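Local coordinates for uncharacterized protein (Bacteroides uniformis, PDB 4IYK), which is of unknown function but is thought to bind carbohydrate, pairing a transthyretin-like domain with an E-set-like one, at residues S16-L22 with G95-F101; N38-V42 with Q53-I57; A143-V149 with N196-R200. One frame throughout, in Å; residues are numbered along the deposited sequence.

Interaction 1 of 3, residues S16-L22 with G95-F101. With EDO (1,2-ethanediol), chain D; EDO (1,2-ethanediol), chain I.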
loop_
_atom_site.group_PDB
_atom_site.type_symbol
_atom_site.label_atom_id
_atom_site.label_comp_id
_atom_site.label_asym_id
_atom_site.label_seq_id
_atom_site.Cartn_x
_atom_site.Cartn_y
_atom_site.Cartn_z
ATOM N N SER A 16 -3.549 -17.695 17.449
ATOM C CA SER A 16 -2.871 -17.145 16.271
ATOM C C SER A 16 -3.944 -16.604 15.346
ATOM O O SER A 16 -5.088 -17.041 15.441
ATOM C CB SER A 16 -1.996 -18.192 15.582
ATOM O OG SER A 16 -2.732 -19.372 15.293
ATOM N N ILE A 17 -3.611 -15.602 14.528
ATOM C CA ILE A 17 -4.580 -15.003 13.612
ATOM C C ILE A 17 -3.861 -14.564 12.333
ATOM O O ILE A 17 -2.720 -14.106 12.364
ATOM C CB ILE A 17 -5.399 -13.848 14.272
ATOM C CG1 ILE A 17 -6.565 -13.398 13.358
ATOM C CG2 ILE A 17 -4.492 -12.646 14.719
ATOM C CD1 ILE A 17 -7.823 -12.864 14.129
ATOM N N HIS A 18 -4.518 -14.757 11.207
ATOM C CA HIS A 18 -3.983 -14.361 9.903
ATOM C C HIS A 18 -5.180 -13.975 9.037
ATOM O O HIS A 18 -6.317 -14.285 9.393
ATOM C CB HIS A 18 -3.129 -15.478 9.263
ATOM C CG HIS A 18 -3.902 -16.744 9.071
ATOM N ND1 HIS A 18 -4.549 -17.023 7.872
ATOM C CD2 HIS A 18 -4.211 -17.710 9.971
ATOM C CE1 HIS A 18 -5.192 -18.166 8.074
ATOM N NE2 HIS A 18 -5.027 -18.612 9.324
ATOM N N GLY A 19 -4.917 -13.305 7.935
ATOM C CA GLY A 19 -5.957 -12.848 7.031
ATOM C C GLY A 19 -5.446 -11.829 6.047
ATOM O O GLY A 19 -4.235 -11.658 5.888
ATOM N N SER A 20 -6.379 -11.127 5.393
ATOM C CA SER A 20 -6.023 -10.192 4.343
ATOM C C SER A 20 -6.800 -8.917 4.406
ATOM O O SER A 20 -7.937 -8.908 4.884
ATOM C CB SER A 20 -6.287 -10.841 2.978
ATOM O OG SER A 20 -5.473 -11.982 2.757
ATOM N N ILE A 21 -6.186 -7.826 3.892
ATOM C CA ILE A 21 -6.857 -6.538 3.686
ATOM C C ILE A 21 -7.346 -6.614 2.249
ATOM O O ILE A 21 -6.526 -6.721 1.320
ATOM C CB ILE A 21 -5.978 -5.278 3.966
ATOM C CG1 ILE A 21 -5.300 -5.306 5.390
ATOM C CG2 ILE A 21 -6.817 -3.975 3.755
ATOM C CD1 ILE A 21 -6.305 -5.443 6.671
ATOM N N LEU A 22 -8.651 -6.612 2.069
ATOM C CA LEU A 22 -9.247 -6.761 0.737
ATOM C C LEU A 22 -10.126 -5.577 0.351
ATOM O O LEU A 22 -10.849 -5.014 1.179
ATOM C CB LEU A 22 -10.099 -8.043 0.663
ATOM C CG LEU A 22 -9.423 -9.378 0.942
ATOM C CD1 LEU A 22 -10.457 -10.522 0.963
ATOM C CD2 LEU A 22 -8.270 -9.655 -0.051
ATOM N N GLY A 95 -6.607 -21.134 19.683
ATOM C CA GLY A 95 -6.057 -21.771 18.488
ATOM C C GLY A 95 -5.941 -20.834 17.296
ATOM O O GLY A 95 -5.739 -19.624 17.465
ATOM N N ASP A 96 -6.086 -21.379 16.070
ATOM C CA ASP A 96 -5.957 -20.572 14.855
ATOM C C ASP A 96 -7.259 -19.869 14.487
ATOM O O ASP A 96 -8.346 -20.405 14.686
ATOM C CB ASP A 96 -5.436 -21.391 13.665
ATOM C CG ASP A 96 -4.984 -20.527 12.493
ATOM O OD1 ASP A 96 -4.251 -19.521 12.733
ATOM O OD2 ASP A 96 -5.390 -20.825 11.343
ATOM N N ASN A 97 -7.121 -18.650 13.951
ATOM C CA ASN A 97 -8.205 -17.768 13.528
ATOM C C ASN A 97 -7.902 -17.166 12.173
ATOM O O ASN A 97 -6.743 -16.845 11.878
ATOM C CB ASN A 97 -8.409 -16.633 14.541
ATOM C CG ASN A 97 -8.871 -17.080 15.900
ATOM O OD1 ASN A 97 -10.031 -16.929 16.247
ATOM N ND2 ASN A 97 -7.958 -17.570 16.728
ATOM N N VAL A 98 -8.940 -16.976 11.354
ATOM C CA VAL A 98 -8.739 -16.356 10.045
ATOM C C VAL A 98 -9.766 -15.206 9.931
ATOM O O VAL A 98 -10.861 -15.355 10.439
ATOM C CB VAL A 98 -8.790 -17.415 8.876
ATOM C CG1 VAL A 98 -10.128 -18.152 8.815
ATOM C CG2 VAL A 98 -8.448 -16.790 7.532
ATOM N N TYR A 99 -9.361 -14.015 9.404
ATOM C CA TYR A 99 -10.296 -12.894 9.229
ATOM C C TYR A 99 -9.785 -11.910 8.171
ATOM O O TYR A 99 -8.704 -11.307 8.293
ATOM C CB TYR A 99 -10.606 -12.146 10.545
ATOM C CG TYR A 99 -11.829 -11.246 10.463
ATOM C CD1 TYR A 99 -11.735 -9.948 9.966
ATOM C CD2 TYR A 99 -13.076 -11.690 10.895
ATOM C CE1 TYR A 99 -12.852 -9.116 9.892
ATOM C CE2 TYR A 99 -14.203 -10.861 10.836
ATOM C CZ TYR A 99 -14.083 -9.572 10.336
ATOM O OH TYR A 99 -15.178 -8.742 10.261
ATOM N N ASP A 100 -10.610 -11.723 7.149
ATOM C CA ASP A 100 -10.327 -10.789 6.072
ATOM C C ASP A 100 -11.118 -9.509 6.307
ATOM O O ASP A 100 -12.296 -9.566 6.650
ATOM C CB ASP A 100 -10.681 -11.424 4.712
ATOM C CG ASP A 100 -9.804 -12.611 4.326
ATOM O OD1 ASP A 100 -8.652 -12.690 4.817
ATOM O OD2 ASP A 100 -10.270 -13.457 3.532
ATOM N N PHE A 101 -10.464 -8.353 6.177
ATOM C CA PHE A 101 -11.154 -7.074 6.345
ATOM C C PHE A 101 -11.440 -6.514 4.944
ATOM O O PHE A 101 -10.552 -6.527 4.086
ATOM C CB PHE A 101 -10.291 -6.096 7.186
ATOM C CG PHE A 101 -9.997 -6.547 8.598
ATOM C CD1 PHE A 101 -10.857 -6.228 9.641
ATOM C CD2 PHE A 101 -8.823 -7.233 8.896
ATOM C CE1 PHE A 101 -10.569 -6.625 10.953
ATOM C CE2 PHE A 101 -8.535 -7.635 10.208
ATOM C CZ PHE A 101 -9.407 -7.326 11.228
HETATM C C1 EDO D . -14.618 -11.995 7.077
HETATM O O1 EDO D . -14.990 -10.899 6.247
HETATM C C2 EDO D . -13.777 -12.997 6.237
HETATM O O2 EDO D . -12.952 -13.782 7.088
HETATM C C1 EDO I . -15.853 -4.550 7.482
HETATM O O1 EDO I . -15.927 -3.723 6.321
HETATM C C2 EDO I . -14.668 -5.549 7.358
HETATM O O2 EDO I . -14.577 -6.292 8.546
HETATM O O HOH W 1 -6.893 -14.607 4.207
#
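His18 and Asp96 meet edge to edge, nearly coplanar (planes 10° apart), on the outer face of a parallel strand pair: NE2 of His18 donates within its own ring plane to the syn lone pair of Asp96 OD2 at 3.0 Å. With CG between the backbone N and the carbonyl carbon (chi1 59°), the ring leans across toward the neighbouring strand, where CE1 of His18 rests 3.6 Å from CG2 of Val98; Asp96 reaches forward along its own strand to meet NE2. The other carboxylate oxygen, OD1 of Asp96, takes the hydroxyl of Ser16 from its anti side at 3.0 Å. Two donors thus fix the rotation of the carboxylate, and the acid probably encourages a protonated imidazole. Asn97, on the reverse face, reaches across with its amide: ND2 donates to Ser16 O of the partner strand at 3.2 Å and also to Lys93 O, while its CB packs on CD1 of Ile17. Gly19 suits its place because a CB there would collide with Tyr99 O. Beyond it the pairing is irregular, and OD1 of Asp100 reaches the backbone N of Ser20 in a weak 2.8 Å bond. Regular pairing returns at Ile21, whose CD1 touches CD2 of Phe101 at 3.8 Å. Strand 15-23 is central in its three-stranded sheet, with 95-103 along one edge and antiparallel 62-65 along the other; Ile17 and Phe101 face inward onto strand 67-77.

Interaction 2 of 3, residues N38-V42 with Q53-I57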
loop_
_atom_site.group_PDB
_atom_site.type_symbol
_atom_site.label_atom_id
_atom_site.label_comp_id
_atom_site.label_asym_id
_atom_site.label_seq_id
_atom_site.Cartn_x
_atom_site.Cartn_y
_atom_site.Cartn_z
ATOM N N ASN A 38 -0.562 0.975 6.686
ATOM C CA ASN A 38 -1.750 0.429 7.332
ATOM C C ASN A 38 -1.381 -0.342 8.578
ATOM O O ASN A 38 -0.280 -0.884 8.676
ATOM C CB ASN A 38 -2.525 -0.493 6.359
ATOM C CG ASN A 38 -3.203 0.222 5.214
ATOM O OD1 ASN A 38 -3.493 1.425 5.287
ATOM N ND2 ASN A 38 -3.512 -0.528 4.129
ATOM N N ALA A 39 -2.322 -0.452 9.499
ATOM C CA ALA A 39 -2.118 -1.191 10.737
ATOM C C ALA A 39 -3.457 -1.569 11.354
ATOM O O ALA A 39 -4.444 -0.870 11.156
ATOM C CB ALA A 39 -1.303 -0.347 11.733
ATOM N N ILE A 40 -3.475 -2.676 12.086
ATOM C CA ILE A 40 -4.630 -3.152 12.819
ATOM C C ILE A 40 -4.457 -2.722 14.279
ATOM O O ILE A 40 -3.567 -3.246 14.949
ATOM C CB ILE A 40 -4.808 -4.703 12.687
ATOM C CG1 ILE A 40 -4.851 -5.172 11.215
ATOM C CG2 ILE A 40 -6.036 -5.172 13.495
ATOM C CD1 ILE A 40 -4.762 -6.658 11.063
ATOM N N LYS A 41 -5.277 -1.769 14.768
ATOM C CA LYS A 41 -5.212 -1.350 16.171
ATOM C C LYS A 41 -6.289 -2.111 16.933
ATOM O O LYS A 41 -7.449 -2.114 16.521
ATOM C CB LYS A 41 -5.354 0.181 16.351
ATOM C CG LYS A 41 -4.161 0.965 15.824
ATOM C CD LYS A 41 -4.282 2.466 16.055
ATOM C CE LYS A 41 -3.093 3.188 15.463
ATOM N NZ LYS A 41 -2.895 4.538 16.058
ATOM N N VAL A 42 -5.902 -2.817 17.991
ATOM C CA VAL A 42 -6.862 -3.608 18.756
ATOM C C VAL A 42 -6.860 -3.178 20.221
ATOM O O VAL A 42 -5.856 -2.677 20.734
ATOM C CB VAL A 42 -6.663 -5.151 18.616
ATOM C CG1 VAL A 42 -6.779 -5.610 17.161
ATOM C CG2 VAL A 42 -5.336 -5.605 19.214
ATOM N N GLN A 53 -2.645 -2.552 21.695
ATOM C CA GLN A 53 -1.593 -3.161 20.891
ATOM C C GLN A 53 -1.899 -3.010 19.379
ATOM O O GLN A 53 -2.975 -2.551 19.003
ATOM C CB GLN A 53 -1.322 -4.633 21.301
ATOM C CG GLN A 53 -2.521 -5.591 21.340
ATOM C CD GLN A 53 -2.108 -7.050 21.485
ATOM O OE1 GLN A 53 -2.317 -7.888 20.588
ATOM N NE2 GLN A 53 -1.522 -7.393 22.628
ATOM N N THR A 54 -0.900 -3.294 18.530
ATOM C CA THR A 54 -1.028 -3.167 17.081
ATOM C C THR A 54 -0.611 -4.460 16.419
ATOM O O THR A 54 0.388 -5.067 16.825
ATOM C CB THR A 54 -0.181 -1.972 16.538
ATOM O OG1 THR A 54 -0.552 -0.770 17.199
ATOM C CG2 THR A 54 -0.342 -1.762 15.033
ATOM N N TRP A 55 -1.377 -4.873 15.391
ATOM C CA TRP A 55 -1.048 -6.011 14.547
ATOM C C TRP A 55 -0.622 -5.445 13.208
ATOM O O TRP A 55 -1.408 -4.748 12.556
ATOM C CB TRP A 55 -2.205 -7.017 14.402
ATOM C CG TRP A 55 -2.725 -7.598 15.683
ATOM C CD1 TRP A 55 -2.113 -7.599 16.907
ATOM C CD2 TRP A 55 -3.984 -8.260 15.861
ATOM N NE1 TRP A 55 -2.920 -8.211 17.838
ATOM C CE2 TRP A 55 -4.074 -8.631 17.222
ATOM C CE3 TRP A 55 -5.065 -8.550 15.005
ATOM C CZ2 TRP A 55 -5.188 -9.308 17.742
ATOM C CZ3 TRP A 55 -6.175 -9.203 15.526
ATOM C CH2 TRP A 55 -6.218 -9.598 16.871
ATOM N N TYR A 56 0.625 -5.741 12.803
ATOM C CA TYR A 56 1.253 -5.250 11.584
ATOM C C TYR A 56 0.947 -6.165 10.372
ATOM O O TYR A 56 0.611 -7.351 10.512
ATOM C CB TYR A 56 2.748 -5.017 11.809
ATOM C CG TYR A 56 2.959 -3.929 12.850
ATOM C CD1 TYR A 56 3.003 -4.236 14.208
ATOM C CD2 TYR A 56 3.047 -2.587 12.481
ATOM C CE1 TYR A 56 3.126 -3.236 15.175
ATOM C CE2 TYR A 56 3.177 -1.579 13.443
ATOM C CZ TYR A 56 3.215 -1.911 14.790
ATOM O OH TYR A 56 3.345 -0.935 15.751
ATOM N N ILE A 57 0.930 -5.549 9.195
ATOM C CA ILE A 57 0.460 -6.189 7.954
ATOM C C ILE A 57 1.592 -6.171 6.943
ATOM O O ILE A 57 2.164 -5.112 6.705
ATOM C CB ILE A 57 -0.814 -5.434 7.414
ATOM C CG1 ILE A 57 -1.868 -5.141 8.512
ATOM C CG2 ILE A 57 -1.459 -6.144 6.207
ATOM C CD1 ILE A 57 -2.893 -3.926 8.188
HETATM O O HOH W 2 1.437 -2.788 9.255
#
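Val42 lies over one face of the Trp55 indole, with CG1 3.8 Å from the centroid of the six-membered ring and only 1° off its normal, a nearly perpendicular CH-pi contact. Its second methyl, CG2, sits 3.8 Å from CE2 of Trp55, so the branched valine spreads over both rings of the indole. Ile40 adds CG2 against CE3 of Trp55 and, with CG1 beside the backbone N (chi1 -54°), sets that branch against CD1 of Ile57, 3.8 Å away. Replacing Trp55 by an alanine would probably leave the Val42 methyls without their aromatic platform and Gln53 OE1 without its indole donor. Outward from this apolar layer, NE1 of Trp55 donates in its ring plane to a lone pair of Gln53 OE1 at 2.8 Å, although the exposed glutamine is poorly ordered. On the reverse face CG2 of Thr54 meets CB of Ala39, and Lys41 extends away to a salt bridge with Glu78. Where direct pairing has ended, a water bridges Asn38 O and Ile57 N. Ile40 and Trp55 exchange two backbone bonds as an antiparallel hydrogen-bonded pair, part of a beta hairpin whose strand 53-55 edges one sheet of a domain assigned to the transthyretin clan.

Interaction 3 of 3, residues A143-V149 with N196-R200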
loop_
_atom_site.group_PDB
_atom_site.type_symbol
_atom_site.label_atom_id
_atom_site.label_comp_id
_atom_site.label_asym_id
_atom_site.label_seq_id
_atom_site.Cartn_x
_atom_site.Cartn_y
_atom_site.Cartn_z
ATOM N N ALA A 143 11.327 2.394 -6.267
ATOM C CA ALA A 143 12.294 1.345 -6.588
ATOM C C ALA A 143 13.107 0.912 -5.359
ATOM O O ALA A 143 13.514 1.759 -4.549
ATOM C CB ALA A 143 13.242 1.834 -7.689
ATOM N N PHE A 144 13.383 -0.408 -5.233
ATOM C CA PHE A 144 14.255 -0.935 -4.171
ATOM C C PHE A 144 14.896 -2.276 -4.582
ATOM O O PHE A 144 14.405 -2.942 -5.490
ATOM C CB PHE A 144 13.533 -1.076 -2.809
ATOM C CG PHE A 144 14.500 -0.937 -1.655
ATOM C CD1 PHE A 144 15.110 0.291 -1.375
ATOM C CD2 PHE A 144 14.835 -2.040 -0.871
ATOM C CE1 PHE A 144 16.001 0.417 -0.305
ATOM C CE2 PHE A 144 15.747 -1.918 0.187
ATOM C CZ PHE A 144 16.338 -0.700 0.455
ATOM N N SER A 145 15.942 -2.691 -3.865
ATOM C CA SER A 145 16.670 -3.955 -4.122
ATOM C C SER A 145 15.902 -5.198 -3.572
ATOM O O SER A 145 16.393 -6.312 -3.696
ATOM C CB SER A 145 18.082 -3.903 -3.542
ATOM O OG SER A 145 18.005 -3.596 -2.159
ATOM N N ASP A 146 14.734 -5.007 -2.968
ATOM C CA ASP A 146 13.925 -6.137 -2.473
ATOM C C ASP A 146 12.415 -5.793 -2.651
ATOM O O ASP A 146 12.050 -4.658 -3.008
ATOM C CB ASP A 146 14.312 -6.590 -1.021
ATOM C CG ASP A 146 13.968 -5.631 0.115
ATOM O OD1 ASP A 146 12.901 -4.978 0.052
ATOM O OD2 ASP A 146 14.764 -5.517 1.047
HETATM N N MSE A 147 11.567 -6.822 -2.435
HETATM C CA MSE A 147 10.104 -6.818 -2.602
HETATM C C MSE A 147 9.357 -5.908 -1.605
HETATM O O MSE A 147 8.152 -5.708 -1.763
HETATM C CB MSE A 147 9.574 -8.273 -2.474
HETATM C CG MSE A 147 9.684 -8.825 -1.028
HETATM SE SE MSE A 147 8.684 -10.466 -0.602
HETATM C CE MSE A 147 9.795 -11.707 -1.653
ATOM N N TRP A 148 10.046 -5.356 -0.587
ATOM C CA TRP A 148 9.415 -4.483 0.406
ATOM C C TRP A 148 9.429 -3.008 -0.057
ATOM O O TRP A 148 9.056 -2.109 0.702
ATOM C CB TRP A 148 10.067 -4.672 1.788
ATOM C CG TRP A 148 9.877 -6.087 2.258
ATOM C CD1 TRP A 148 10.659 -7.166 1.946
ATOM C CD2 TRP A 148 8.747 -6.601 2.985
ATOM N NE1 TRP A 148 10.072 -8.324 2.413
ATOM C CE2 TRP A 148 8.917 -8.001 3.090
ATOM C CE3 TRP A 148 7.633 -6.008 3.606
ATOM C CZ2 TRP A 148 7.995 -8.821 3.761
ATOM C CZ3 TRP A 148 6.724 -6.820 4.282
ATOM C CH2 TRP A 148 6.924 -8.204 4.377
ATOM N N VAL A 149 9.709 -2.793 -1.340
ATOM C CA VAL A 149 9.672 -1.463 -1.985
ATOM C C VAL A 149 8.329 -0.731 -1.700
ATOM O O VAL A 149 7.258 -1.341 -1.773
ATOM C CB VAL A 149 9.929 -1.588 -3.523
ATOM C CG1 VAL A 149 8.972 -2.574 -4.195
ATOM C CG2 VAL A 149 9.886 -0.228 -4.215
ATOM N N ASN A 196 18.645 -7.643 -9.720
ATOM C CA ASN A 196 17.172 -7.602 -9.664
ATOM C C ASN A 196 16.697 -6.449 -8.792
ATOM O O ASN A 196 17.199 -6.266 -7.675
ATOM C CB ASN A 196 16.593 -8.916 -9.094
ATOM C CG ASN A 196 16.584 -10.075 -10.042
ATOM O OD1 ASN A 196 15.989 -10.035 -11.119
ATOM N ND2 ASN A 196 17.161 -11.176 -9.607
ATOM N N TYR A 197 15.722 -5.686 -9.299
ATOM C CA TYR A 197 15.080 -4.589 -8.587
ATOM C C TYR A 197 13.563 -4.715 -8.687
ATOM O O TYR A 197 13.022 -5.276 -9.659
ATOM C CB TYR A 197 15.556 -3.209 -9.100
ATOM C CG TYR A 197 16.998 -2.971 -8.718
ATOM C CD1 TYR A 197 17.337 -2.475 -7.455
ATOM C CD2 TYR A 197 18.034 -3.368 -9.560
ATOM C CE1 TYR A 197 18.674 -2.336 -7.067
ATOM C CE2 TYR A 197 19.369 -3.179 -9.203
ATOM C CZ TYR A 197 19.683 -2.675 -7.952
ATOM O OH TYR A 197 21.004 -2.552 -7.594
ATOM N N TYR A 198 12.900 -4.222 -7.637
ATOM C CA TYR A 198 11.462 -4.248 -7.479
ATOM C C TYR A 198 10.926 -2.821 -7.618
ATOM O O TYR A 198 11.462 -1.884 -7.008
ATOM C CB TYR A 198 11.113 -4.881 -6.132
ATOM C CG TYR A 198 11.537 -6.342 -6.037
ATOM C CD1 TYR A 198 12.880 -6.695 -5.893
ATOM C CD2 TYR A 198 10.598 -7.371 -6.126
ATOM C CE1 TYR A 198 13.272 -8.028 -5.777
ATOM C CE2 TYR A 198 10.979 -8.712 -5.992
ATOM C CZ TYR A 198 12.318 -9.033 -5.833
ATOM O OH TYR A 198 12.711 -10.350 -5.753
ATOM N N PHE A 199 9.951 -2.662 -8.521
ATOM C CA PHE A 199 9.341 -1.371 -8.859
ATOM C C PHE A 199 7.886 -1.407 -8.449
ATOM O O PHE A 199 7.225 -2.446 -8.574
ATOM C CB PHE A 199 9.509 -1.056 -10.363
ATOM C CG PHE A 199 10.955 -0.969 -10.784
ATOM C CD1 PHE A 199 11.645 0.243 -10.720
ATOM C CD2 PHE A 199 11.657 -2.109 -11.161
ATOM C CE1 PHE A 199 13.007 0.313 -11.050
ATOM C CE2 PHE A 199 13.013 -2.036 -11.504
ATOM C CZ PHE A 199 13.683 -0.830 -11.434
ATOM N N ARG A 200 7.405 -0.305 -7.900
ATOM C CA ARG A 200 6.030 -0.252 -7.411
ATOM C C ARG A 200 5.406 1.110 -7.652
ATOM O O ARG A 200 5.894 2.137 -7.164
ATOM C CB ARG A 200 5.996 -0.600 -5.913
ATOM C CG ARG A 200 4.624 -1.028 -5.373
ATOM C CD ARG A 200 4.725 -1.169 -3.863
ATOM N NE ARG A 200 3.582 -1.876 -3.268
ATOM C CZ ARG A 200 3.348 -1.953 -1.959
ATOM N NH1 ARG A 200 4.171 -1.381 -1.099
ATOM N NH2 ARG A 200 2.292 -2.609 -1.505
#
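Tyr198 lies beneath the loop that leaves strand 135-144, in an antiparallel strand pair of the C-terminal domain, which belongs to the E-set clan of beta-sandwich folds. Phe144 and Tyr198 form a hydrogen-bonded pair, the bond from Tyr198 N to Phe144 O being 2.9 Å long and almost straight at 177°. Past Phe144 the chain abandons the strand and turns across the tyrosine: the backbone N of Met147, a selenomethionine in the crystal, stands 3.6 Å above the ring plane over its centre. A flat aromatic suits this place because its face can receive a whole peptide unit.

The close packing is found on both faces. On one, Val149 comes back toward the strand and lays CG1 against CB of Tyr198 at 3.7 Å; with CG1 between the backbone N and the carbonyl carbon (chi1 54°), both of its methyls meet the Tyr198 backbone or side chain. On the other the small Ala143 fits its CB 3.7 Å from CE1 of Phe199.

The outer side is looser. CB of Met147 meets the Tyr198 ring off-centre, and that exposed side chain is modelled in two conformations. Ser145 is also exposed, offering CB to CE1 of Tyr197. Asp146 instead shapes the loop itself: its OD1 accepts from Trp148 N in an Asx turn, within a type I turn from Asp146 to Val149.

Farther along the strand Arg200, cation-pi partner of Tyr217, runs its extended chain past Val149. Its NH1, also bonded to Ser32 O, reaches Val149 O at 3.2 Å, in the carbonyl plane but tilted 30° from the guanidinium plane.

How the interactions relate
Interactions 1 and 2 belong to one sandwich-like domain, on its two facing sheets, and 38-42 with 53-57 is nested in the loop closed by 16-22 with 95-101. Their apolar faces meet: Ile17 CG2 lies 3.9 Å from Trp55 CZ3, and Ile21 also packs on Ile57. Interaction 1 sets its His18, Asp96 and Ser16 network on the opposite, more exposed face, whereas interaction 2 is more apolar, with polar groups at its rim. Interaction 3 lies in the other domain, its centre about 24 Å from that of interaction 2, and relies on a loop folded over an aromatic ring. Through Ser32, however, Arg200 ties it to the N-terminal domain.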